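Local coordinates for protein DNA polymerase (Bacillus phage phi29, PDB 2PY5) that replicates the viral genome by protein-primed, strand-displacing DNA synthesis with high processivity and fidelity, and has a 3'-5' exonuclease domain on the same chain, at residues Y298-I302 with L335-Y340; R289-L294 with K317-I323; E37-G41 with Y163-K167. The protein carries 2 engineered substitutions. All blocks are in the same frame, centred on the assembly; numbering follows the deposited sequence.

Interaction 1. Residues Y298-I302 with L335-Y340; sequences YIPTI and LMKEHY. With EDO (1,2-ethanediol), chain J; EDO (1,2-ethanediol), chain X.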
loop_
_atom_site.group_PDB
_atom_site.type_symbol
_atom_site.label_atom_id
_atom_site.label_comp_id
_atom_site.label_asym_id
_atom_site.label_seq_id
_atom_site.Cartn_x
_atom_site.Cartn_y
_atom_site.Cartn_z
ATOM N N TYR F 298 -30.593 5.935 1.927
ATOM C CA TYR F 298 -29.544 4.939 1.774
ATOM C C TYR F 298 -28.229 5.559 1.265
ATOM O O TYR F 298 -28.218 6.525 0.474
ATOM C CB TYR F 298 -30.003 3.843 0.821
ATOM C CG TYR F 298 -30.802 2.720 1.470
ATOM C CD1 TYR F 298 -32.197 2.702 1.429
ATOM C CD2 TYR F 298 -30.159 1.676 2.101
ATOM C CE1 TYR F 298 -32.918 1.635 2.023
ATOM C CE2 TYR F 298 -30.867 0.618 2.692
ATOM C CZ TYR F 298 -32.235 0.600 2.634
ATOM O OH TYR F 298 -32.922 -0.460 3.220
ATOM N N ILE F 299 -27.143 5.002 1.770
ATOM C CA ILE F 299 -25.788 5.346 1.342
ATOM C C ILE F 299 -25.521 4.718 -0.020
ATOM O O ILE F 299 -25.824 3.543 -0.241
ATOM C CB ILE F 299 -24.755 4.794 2.364
ATOM C CG1 ILE F 299 -24.928 5.454 3.726
ATOM C CG2 ILE F 299 -23.305 4.958 1.853
ATOM C CD1 ILE F 299 -24.064 4.783 4.826
ATOM N N PRO F 300 -24.913 5.477 -0.950
ATOM C CA PRO F 300 -24.554 4.878 -2.220
ATOM C C PRO F 300 -23.379 3.919 -2.123
ATOM O O PRO F 300 -22.456 4.136 -1.330
ATOM C CB PRO F 300 -24.176 6.094 -3.077
ATOM C CG PRO F 300 -23.593 7.030 -2.090
ATOM C CD PRO F 300 -24.479 6.888 -0.876
ATOM N N THR F 301 -23.435 2.863 -2.921
ATOM C CA THR F 301 -22.452 1.800 -2.902
ATOM C C THR F 301 -21.858 1.468 -4.282
ATOM O O THR F 301 -20.937 0.674 -4.360
ATOM C CB THR F 301 -23.053 0.519 -2.272
ATOM O OG1 THR F 301 -24.022 -0.067 -3.158
ATOM C CG2 THR F 301 -23.728 0.831 -0.918
ATOM N N ILE F 302 -22.355 2.097 -5.348
ATOM C CA ILE F 302 -21.856 1.818 -6.699
ATOM C C ILE F 302 -20.869 2.896 -7.117
ATOM O O ILE F 302 -21.189 4.085 -7.127
ATOM C CB ILE F 302 -22.982 1.781 -7.733
ATOM C CG1 ILE F 302 -23.989 0.682 -7.404
ATOM C CG2 ILE F 302 -22.400 1.572 -9.154
ATOM C CD1 ILE F 302 -25.271 0.748 -8.284
ATOM N N LEU F 335 -26.012 -5.767 -1.506
ATOM C CA LEU F 335 -25.951 -4.377 -1.037
ATOM C C LEU F 335 -26.613 -3.454 -2.070
ATOM O O LEU F 335 -27.376 -2.554 -1.711
ATOM C CB LEU F 335 -24.504 -3.940 -0.813
ATOM C CG LEU F 335 -23.905 -4.409 0.510
ATOM C CD1 LEU F 335 -22.380 -4.233 0.461
ATOM C CD2 LEU F 335 -24.515 -3.646 1.691
ATOM N N MET F 336 -26.287 -3.665 -3.333
ATOM C CA MET F 336 -26.787 -2.791 -4.403
ATOM C C MET F 336 -28.304 -2.897 -4.489
ATOM O O MET F 336 -29.009 -1.885 -4.608
ATOM C CB MET F 336 -26.159 -3.181 -5.731
ATOM C CG MET F 336 -26.483 -2.204 -6.850
ATOM S SD MET F 336 -25.826 -2.690 -8.452
ATOM C CE MET F 336 -26.747 -4.161 -8.840
ATOM N N LYS F 337 -28.807 -4.133 -4.465
ATOM C CA LYS F 337 -30.248 -4.345 -4.589
ATOM C C LYS F 337 -31.006 -3.724 -3.426
ATOM O O LYS F 337 -32.134 -3.261 -3.600
ATOM C CB LYS F 337 -30.572 -5.849 -4.736
ATOM C CG LYS F 337 -30.043 -6.449 -6.009
ATOM C CD LYS F 337 -30.203 -7.968 -6.078
ATOM C CE LYS F 337 -31.511 -8.378 -6.665
ATOM N NZ LYS F 337 -31.486 -9.827 -7.049
ATOM N N GLU F 338 -30.402 -3.693 -2.232
ATOM C CA GLU F 338 -31.039 -3.053 -1.080
ATOM C C GLU F 338 -30.977 -1.516 -1.147
ATOM O O GLU F 338 -31.924 -0.841 -0.794
ATOM C CB GLU F 338 -30.432 -3.504 0.240
ATOM C CG GLU F 338 -31.100 -2.810 1.422
ATOM C CD GLU F 338 -30.665 -3.279 2.785
ATOM O OE1 GLU F 338 -29.896 -4.249 2.881
ATOM O OE2 GLU F 338 -31.116 -2.653 3.772
ATOM N N HIS F 339 -29.840 -0.987 -1.589
ATOM C CA HIS F 339 -29.631 0.446 -1.533
ATOM C C HIS F 339 -30.194 1.208 -2.729
ATOM O O HIS F 339 -30.369 2.425 -2.644
ATOM C CB HIS F 339 -28.128 0.752 -1.385
ATOM C CG HIS F 339 -27.593 0.480 -0.017
ATOM N ND1 HIS F 339 -26.910 1.424 0.721
ATOM C CD2 HIS F 339 -27.660 -0.632 0.758
ATOM C CE1 HIS F 339 -26.584 0.901 1.897
ATOM N NE2 HIS F 339 -27.001 -0.354 1.928
ATOM N N TYR F 340 -30.487 0.502 -3.819
ATOM C CA TYR F 340 -30.904 1.145 -5.083
ATOM C C TYR F 340 -32.171 0.546 -5.645
ATOM O O TYR F 340 -32.431 -0.646 -5.471
ATOM C CB TYR F 340 -29.837 0.957 -6.162
ATOM C CG TYR F 340 -28.552 1.701 -5.943
ATOM C CD1 TYR F 340 -27.522 1.139 -5.186
ATOM C CD2 TYR F 340 -28.338 2.925 -6.518
ATOM C CE1 TYR F 340 -26.321 1.815 -4.993
ATOM C CE2 TYR F 340 -27.145 3.615 -6.326
ATOM C CZ TYR F 340 -26.144 3.038 -5.589
ATOM O OH TYR F 340 -24.960 3.718 -5.390
HETATM C C1 EDO J . -29.895 9.878 -0.788
HETATM O O1 EDO J . -30.262 8.756 0.029
HETATM C C2 EDO J . -31.030 10.233 -1.742
HETATM O O2 EDO J . -31.037 9.383 -2.900
HETATM C C1 EDO X . -28.431 -2.304 6.307
HETATM O O1 EDO X . -29.795 -1.936 6.066
HETATM C C2 EDO X . -28.242 -2.724 7.762
HETATM O O2 EDO X . -27.348 -1.843 8.473
HETATM O O HOH W 1 -34.203 -1.679 0.439
#
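The imidazole of His339 is sandwiched between two residues of the facing loop: Tyr298 CD2 sits over the centre of one face and Thr301 CG2 over the opposite face, nearer the rim. The setting is the polymerization region of a family B DNA polymerase, where the C-terminal turn of helix 330-339 packs against the irregular loop 298-302. Tyr298 and His339 form an edge-to-face (T-shaped) pair, the tyrosine edge directed at the imidazole with planes 58° apart. The tyrosine's own face receives His339 CA in a CH-pi contact and, toward the rim, Glu338 O. At the imidazole edge, His339 ND1 donates in the ring plane to Ile299 O, 2.6 Å away, and the bond also lies in the carbonyl plane. Face and edge contacts together fix how the buried ring is turned about its chi2.

Tyr340, the first residue past the helix, repeats the idea. Ile302 CD1 stands over the centre of its ring, 3.6 Å from the centroid. The same methyl presses on Met336, at 3.5 Å from SD. Thr301 OG1 lies at the tyrosine's edge. Tyr340 OH accepts from two successive amides, Thr301 N and Ile302 N, while Leu316 O is a further partner of this hydroxyl. His339 also touches Ile442 and Gln446 of helix 427-447.

The outer end is polar. Glu338, with CG anti to its backbone N (chi1 179°) and an extended chain, reaches the phenol of Tyr298, and water 1 bridges that phenol to Glu338 O. Glu338 OE2 accepts from O1 of a 1,2-ethanediol (chain X), probably from the crystallisation liquor, at 2.7 Å, and with its anti lone pair from Tyr298 OH at 2.9 Å.

Interaction 2. Residues R289-L294 with K317-I323; sequences RCEFEL and KSSGGEI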
loop_
_atom_site.group_PDB
_atom_site.type_symbol
_atom_site.label_atom_id
_atom_site.label_comp_id
_atom_site.label_asym_id
_atom_site.label_seq_id
_atom_site.Cartn_x
_atom_site.Cartn_y
_atom_site.Cartn_z
ATOM N N ARG F 289 -26.175 -6.040 -16.216
ATOM C CA ARG F 289 -26.281 -4.723 -16.818
ATOM C C ARG F 289 -27.558 -4.126 -16.279
ATOM O O ARG F 289 -28.568 -4.812 -16.199
ATOM C CB ARG F 289 -26.337 -4.809 -18.337
ATOM C CG ARG F 289 -24.996 -5.135 -18.986
ATOM C CD ARG F 289 -25.115 -5.386 -20.460
ATOM N NE ARG F 289 -25.411 -4.157 -21.199
ATOM C CZ ARG F 289 -24.500 -3.257 -21.576
ATOM N NH1 ARG F 289 -23.213 -3.420 -21.302
ATOM N NH2 ARG F 289 -24.878 -2.194 -22.248
ATOM N N CYS F 290 -27.516 -2.853 -15.911
ATOM C CA CYS F 290 -28.706 -2.207 -15.376
ATOM C C CYS F 290 -28.557 -0.702 -15.355
ATOM O O CYS F 290 -27.486 -0.162 -15.617
ATOM C CB CYS F 290 -29.008 -2.707 -13.958
ATOM S SG CYS F 290 -27.784 -2.223 -12.736
ATOM N N GLU F 291 -29.673 -0.038 -15.080
ATOM C CA GLU F 291 -29.684 1.345 -14.662
ATOM C C GLU F 291 -30.144 1.358 -13.218
ATOM O O GLU F 291 -30.705 0.372 -12.712
ATOM C CB GLU F 291 -30.598 2.163 -15.571
ATOM C CG GLU F 291 -30.043 2.276 -16.985
ATOM C CD GLU F 291 -30.993 2.961 -17.933
ATOM O OE1 GLU F 291 -31.638 2.264 -18.745
ATOM O OE2 GLU F 291 -31.096 4.188 -17.863
ATOM N N PHE F 292 -29.791 2.411 -12.510
ATOM C CA PHE F 292 -30.071 2.454 -11.085
ATOM C C PHE F 292 -30.335 3.854 -10.560
ATOM O O PHE F 292 -29.923 4.850 -11.157
ATOM C CB PHE F 292 -28.941 1.797 -10.281
ATOM C CG PHE F 292 -27.589 2.427 -10.486
ATOM C CD1 PHE F 292 -27.235 3.587 -9.795
ATOM C CD2 PHE F 292 -26.663 1.850 -11.354
ATOM C CE1 PHE F 292 -25.983 4.160 -9.966
ATOM C CE2 PHE F 292 -25.398 2.432 -11.534
ATOM C CZ PHE F 292 -25.064 3.577 -10.835
ATOM N N GLU F 293 -31.070 3.912 -9.456
ATOM C CA GLU F 293 -31.317 5.166 -8.751
ATOM C C GLU F 293 -31.290 4.880 -7.254
ATOM O O GLU F 293 -31.990 3.985 -6.775
ATOM C CB GLU F 293 -32.662 5.784 -9.150
ATOM C CG GLU F 293 -32.607 7.305 -9.317
ATOM C CD GLU F 293 -32.097 7.749 -10.688
ATOM O OE1 GLU F 293 -32.202 6.997 -11.691
ATOM O OE2 GLU F 293 -31.597 8.881 -10.767
ATOM N N LEU F 294 -30.461 5.622 -6.524
ATOM C CA LEU F 294 -30.308 5.413 -5.081
ATOM C C LEU F 294 -31.630 5.626 -4.363
ATOM O O LEU F 294 -32.337 6.598 -4.655
ATOM C CB LEU F 294 -29.273 6.389 -4.542
ATOM C CG LEU F 294 -28.908 6.299 -3.066
ATOM C CD1 LEU F 294 -28.202 4.967 -2.785
ATOM C CD2 LEU F 294 -28.043 7.484 -2.691
ATOM N N LYS F 317 -25.378 8.309 -7.224
ATOM C CA LYS F 317 -26.799 8.351 -6.923
ATOM C C LYS F 317 -27.600 7.761 -8.080
ATOM O O LYS F 317 -28.657 7.184 -7.871
ATOM C CB LYS F 317 -27.234 9.796 -6.685
ATOM C CG LYS F 317 -28.611 9.966 -6.071
ATOM C CD LYS F 317 -28.925 11.465 -5.875
ATOM C CE LYS F 317 -29.822 11.723 -4.667
ATOM N NZ LYS F 317 -29.900 13.176 -4.295
ATOM N N SER F 318 -27.083 7.922 -9.300
ATOM C CA SER F 318 -27.794 7.530 -10.511
ATOM C C SER F 318 -26.837 7.052 -11.592
ATOM O O SER F 318 -25.712 7.543 -11.696
ATOM C CB SER F 318 -28.555 8.736 -11.048
ATOM O OG SER F 318 -29.311 8.381 -12.189
ATOM N N SER F 319 -27.312 6.134 -12.433
ATOM C CA SER F 319 -26.586 5.729 -13.621
ATOM C C SER F 319 -26.664 6.795 -14.724
ATOM O O SER F 319 -25.879 6.780 -15.664
ATOM C CB SER F 319 -27.114 4.372 -14.113
ATOM O OG SER F 319 -28.526 4.384 -14.221
ATOM N N GLY F 320 -27.598 7.727 -14.609
ATOM C CA GLY F 320 -27.654 8.852 -15.538
ATOM C C GLY F 320 -27.755 8.434 -16.997
ATOM O O GLY F 320 -27.128 9.036 -17.876
ATOM N N GLY F 321 -28.542 7.396 -17.256
ATOM C CA GLY F 321 -28.834 6.973 -18.621
ATOM C C GLY F 321 -27.732 6.190 -19.303
ATOM O O GLY F 321 -27.957 5.634 -20.381
ATOM N N GLU F 322 -26.541 6.158 -18.694
ATOM C CA GLU F 322 -25.467 5.282 -19.129
ATOM C C GLU F 322 -25.740 3.950 -18.468
ATOM O O GLU F 322 -25.937 3.893 -17.261
ATOM C CB GLU F 322 -24.114 5.825 -18.663
ATOM C CG GLU F 322 -22.908 5.279 -19.411
ATOM C CD GLU F 322 -21.778 6.304 -19.508
ATOM O OE1 GLU F 322 -21.533 6.819 -20.622
ATOM O OE2 GLU F 322 -21.155 6.608 -18.468
ATOM N N ILE F 323 -25.776 2.888 -19.258
ATOM C CA ILE F 323 -26.006 1.558 -18.708
ATOM C C ILE F 323 -24.767 1.121 -17.918
ATOM O O ILE F 323 -23.644 1.212 -18.434
ATOM C CB ILE F 323 -26.321 0.537 -19.808
ATOM C CG1 ILE F 323 -27.607 0.934 -20.541
ATOM C CG2 ILE F 323 -26.446 -0.882 -19.221
ATOM C CD1 ILE F 323 -27.865 0.092 -21.743
HETATM O O HOH W 2 -30.043 5.666 -15.969
#
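Ser319 meets Phe292 twice over, by its hydroxyl at the strand backbone and by its CB over the aromatic face. Its OG takes the position between backbone N and carbonyl carbon (chi1 50°), which turns the oxygen to the strand, where it accepts from Phe292 N at 2.9 Å along a nearly straight N-H (165°). Its CB meanwhile stands 3.8 Å from the centroid of the Phe292 ring, a CH-pi contact. A chi1 of 59° at Phe292 turns the ring toward the loop, with Ser319 N also over its face, toward the rim.

The backbones join at a single bridge, Glu293 with Ser318, flanked by Ser319 N to Phe292 O and by Leu294 N to Lys317 O, the latter 2.7 Å long. Ser318 OG donates to Glu293 OE2 at 2.7 Å, meeting the oxygen from above the carboxylate plane. The glutamate side chain is bent, which brings its carboxylate to the serine hydroxyl. The same Ser318 OG accepts from Gly320 N, an ST turn that leads into the type I' turn from Ser319 to Glu322, with positive phi at both glycines.

Glu291 is extended instead, and water 2 ties its OE2 to Ser319 OG and Gly321 N, while OE1 is held by Asn344. Farther along, Ile323 CG2 lies over one face of the Arg289 guanidinium, 3.7 Å from NH2; the charge is paired with Asp325.

The loop thus follows one edge of strand 283-294 before entering strand 324-329, an antiparallel partner of that strand, while strand 340-356 pairs along the other edge and contributes Tyr340, whose ring meets Phe292 at a steep angle.

Interaction 3. Residues E37-G41 with Y163-K167; sequences EYKIG and YAYIK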
loop_
_atom_site.group_PDB
_atom_site.type_symbol
_atom_site.label_atom_id
_atom_site.label_comp_id
_atom_site.label_asym_id
_atom_site.label_seq_id
_atom_site.Cartn_x
_atom_site.Cartn_y
_atom_site.Cartn_z
ATOM N N GLU F 37 31.095 -2.998 8.689
ATOM C CA GLU F 37 31.642 -2.881 7.334
ATOM C C GLU F 37 30.782 -1.918 6.526
ATOM O O GLU F 37 29.654 -2.252 6.126
ATOM C CB GLU F 37 31.662 -4.235 6.618
ATOM C CG GLU F 37 32.295 -4.162 5.234
ATOM C CD GLU F 37 31.938 -5.319 4.335
ATOM O OE1 GLU F 37 31.614 -6.416 4.851
ATOM O OE2 GLU F 37 32.005 -5.131 3.102
ATOM N N TYR F 38 31.314 -0.725 6.293
ATOM C CA TYR F 38 30.559 0.299 5.607
ATOM C C TYR F 38 31.497 1.307 4.957
ATOM O O TYR F 38 32.661 1.411 5.325
ATOM C CB TYR F 38 29.589 0.985 6.583
ATOM C CG TYR F 38 30.225 2.073 7.406
ATOM C CD1 TYR F 38 30.120 3.398 7.014
ATOM C CD2 TYR F 38 30.942 1.780 8.544
ATOM C CE1 TYR F 38 30.693 4.397 7.726
ATOM C CE2 TYR F 38 31.532 2.786 9.280
ATOM C CZ TYR F 38 31.407 4.098 8.856
ATOM O OH TYR F 38 31.988 5.122 9.571
ATOM N N LYS F 39 30.972 2.032 3.979
ATOM C CA LYS F 39 31.733 3.084 3.339
ATOM C C LYS F 39 30.807 4.172 2.822
ATOM O O LYS F 39 29.735 3.891 2.280
ATOM C CB LYS F 39 32.574 2.520 2.195
ATOM C CG LYS F 39 33.508 3.586 1.586
ATOM C CD LYS F 39 34.667 3.020 0.787
ATOM C CE LYS F 39 35.497 4.148 0.136
ATOM N NZ LYS F 39 36.343 4.919 1.112
ATOM N N ILE F 40 31.223 5.413 3.031
ATOM C CA ILE F 40 30.549 6.578 2.471
ATOM C C ILE F 40 31.549 7.361 1.628
ATOM O O ILE F 40 32.683 7.600 2.056
ATOM C CB ILE F 40 29.961 7.451 3.597
ATOM C CG1 ILE F 40 28.809 6.699 4.278
ATOM C CG2 ILE F 40 29.484 8.806 3.062
ATOM C CD1 ILE F 40 28.455 7.226 5.636
ATOM N N GLY F 41 31.125 7.753 0.425
ATOM C CA GLY F 41 31.982 8.474 -0.511
ATOM C C GLY F 41 31.188 9.457 -1.346
ATOM O O GLY F 41 29.962 9.539 -1.224
ATOM N N TYR F 163 27.658 13.111 6.668
ATOM C CA TYR F 163 28.181 11.742 6.782
ATOM C C TYR F 163 27.396 10.951 7.824
ATOM O O TYR F 163 27.027 9.806 7.593
ATOM C CB TYR F 163 29.667 11.814 7.162
ATOM C CG TYR F 163 30.438 10.501 7.176
ATOM C CD1 TYR F 163 31.305 10.169 6.142
ATOM C CD2 TYR F 163 30.341 9.620 8.262
ATOM C CE1 TYR F 163 32.042 8.984 6.171
ATOM C CE2 TYR F 163 31.056 8.433 8.291
ATOM C CZ TYR F 163 31.910 8.122 7.246
ATOM O OH TYR F 163 32.631 6.956 7.279
ATOM N N ALA F 164 27.145 11.583 8.964
ATOM C CA ALA F 164 26.390 10.956 10.054
ATOM C C ALA F 164 24.955 10.646 9.640
ATOM O O ALA F 164 24.420 9.585 9.985
ATOM C CB ALA F 164 26.417 11.856 11.290
ATOM N N TYR F 165 24.322 11.563 8.906
ATOM C CA TYR F 165 22.962 11.331 8.412
ATOM C C TYR F 165 22.909 10.141 7.448
ATOM O O TYR F 165 22.003 9.309 7.510
ATOM C CB TYR F 165 22.413 12.564 7.685
ATOM C CG TYR F 165 21.735 13.595 8.555
ATOM C CD1 TYR F 165 20.681 13.248 9.398
ATOM C CD2 TYR F 165 22.121 14.935 8.503
ATOM C CE1 TYR F 165 20.052 14.201 10.190
ATOM C CE2 TYR F 165 21.492 15.896 9.285
ATOM C CZ TYR F 165 20.459 15.522 10.125
ATOM O OH TYR F 165 19.836 16.473 10.904
ATOM N N ILE F 166 23.876 10.075 6.540
ATOM C CA ILE F 166 23.924 9.014 5.548
ATOM C C ILE F 166 24.163 7.664 6.232
ATOM O O ILE F 166 23.487 6.674 5.936
ATOM C CB ILE F 166 25.022 9.297 4.472
ATOM C CG1 ILE F 166 24.687 10.580 3.694
ATOM C CG2 ILE F 166 25.165 8.092 3.514
ATOM C CD1 ILE F 166 25.890 11.195 2.950
ATOM N N LYS F 167 25.104 7.634 7.165
ATOM C CA LYS F 167 25.397 6.431 7.924
ATOM C C LYS F 167 24.166 5.961 8.710
ATOM O O LYS F 167 23.878 4.763 8.781
ATOM C CB LYS F 167 26.555 6.681 8.890
ATOM C CG LYS F 167 27.115 5.415 9.485
ATOM C CD LYS F 167 28.243 5.710 10.413
ATOM C CE LYS F 167 28.736 4.451 11.080
ATOM N NZ LYS F 167 29.881 4.723 11.987
HETATM O O HOH W 3 33.439 5.810 4.979
#
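Ile40 drives its CD1 methyl onto the ring of Tyr163, and this is the tight part of the contact. It belongs to the 3'-5' exonuclease domain, whose mixed beta-sheet has strand 38-41 at one margin, with helix 160-182 packed beside it; the local axes approach to 9.5 Å at 135°. CD1 stands over the centre of the phenol ring, 3.8 Å from the centroid and 5° off the normal. Ile40 CB comes to 3.6 Å from Tyr163 CE1, and CG1 meets Ile166 CG2. Beyond it, Ile166 touches Ala26 of the next strand and approaches Glu14, which is essential for exonucleolysis; this places the packing probably in the second shell of the nuclease site.

The other part is polar and looser, relying on a weak bond and a water. Tyr38 and Tyr163 arrive from opposite directions, and their hydroxyl oxygens are 3.0 Å apart, with Tyr38 OH in the plane of the Tyr163 ring at its edge. Lys167 runs out straight, all four torsions near 180°, and so stretches across Tyr38 at about a right angle. Its CE methylene lies over one face of that ring, toward the rim, in a CH-pi contact. The ammonium at the end adds only a weak hydrogen bond, NZ to Tyr38 OH. Water helps to join strand and helix on this side as well: water 3 accepts from Ile40 N and lies 2.7 Å from Tyr163 OH.

In the fold
Interactions 1 and 2 form one continuous piece of packing in the polymerization region, their centres 12 Å apart and their segments alternating along the chain. The long excursion between strands 283-294 and 324-329 supplies a segment to each, and Ile302 CD1 and Tyr340 CE2 touch the Phe292 ring at 3.5 Å from CD2 and CD1 respectively, so the loop, helix 330-339 and the antiparallel sheet built on strands 283-294, 324-329 and 340-356 share a core. Interaction 3 precedes both in sequence and lies across the chain's centre, about 56 Å from interaction 1 between centres, in the exonuclease domain. The contacts thus belong to separately packed parts, although polymerization-region residues also serve exonucleolysis.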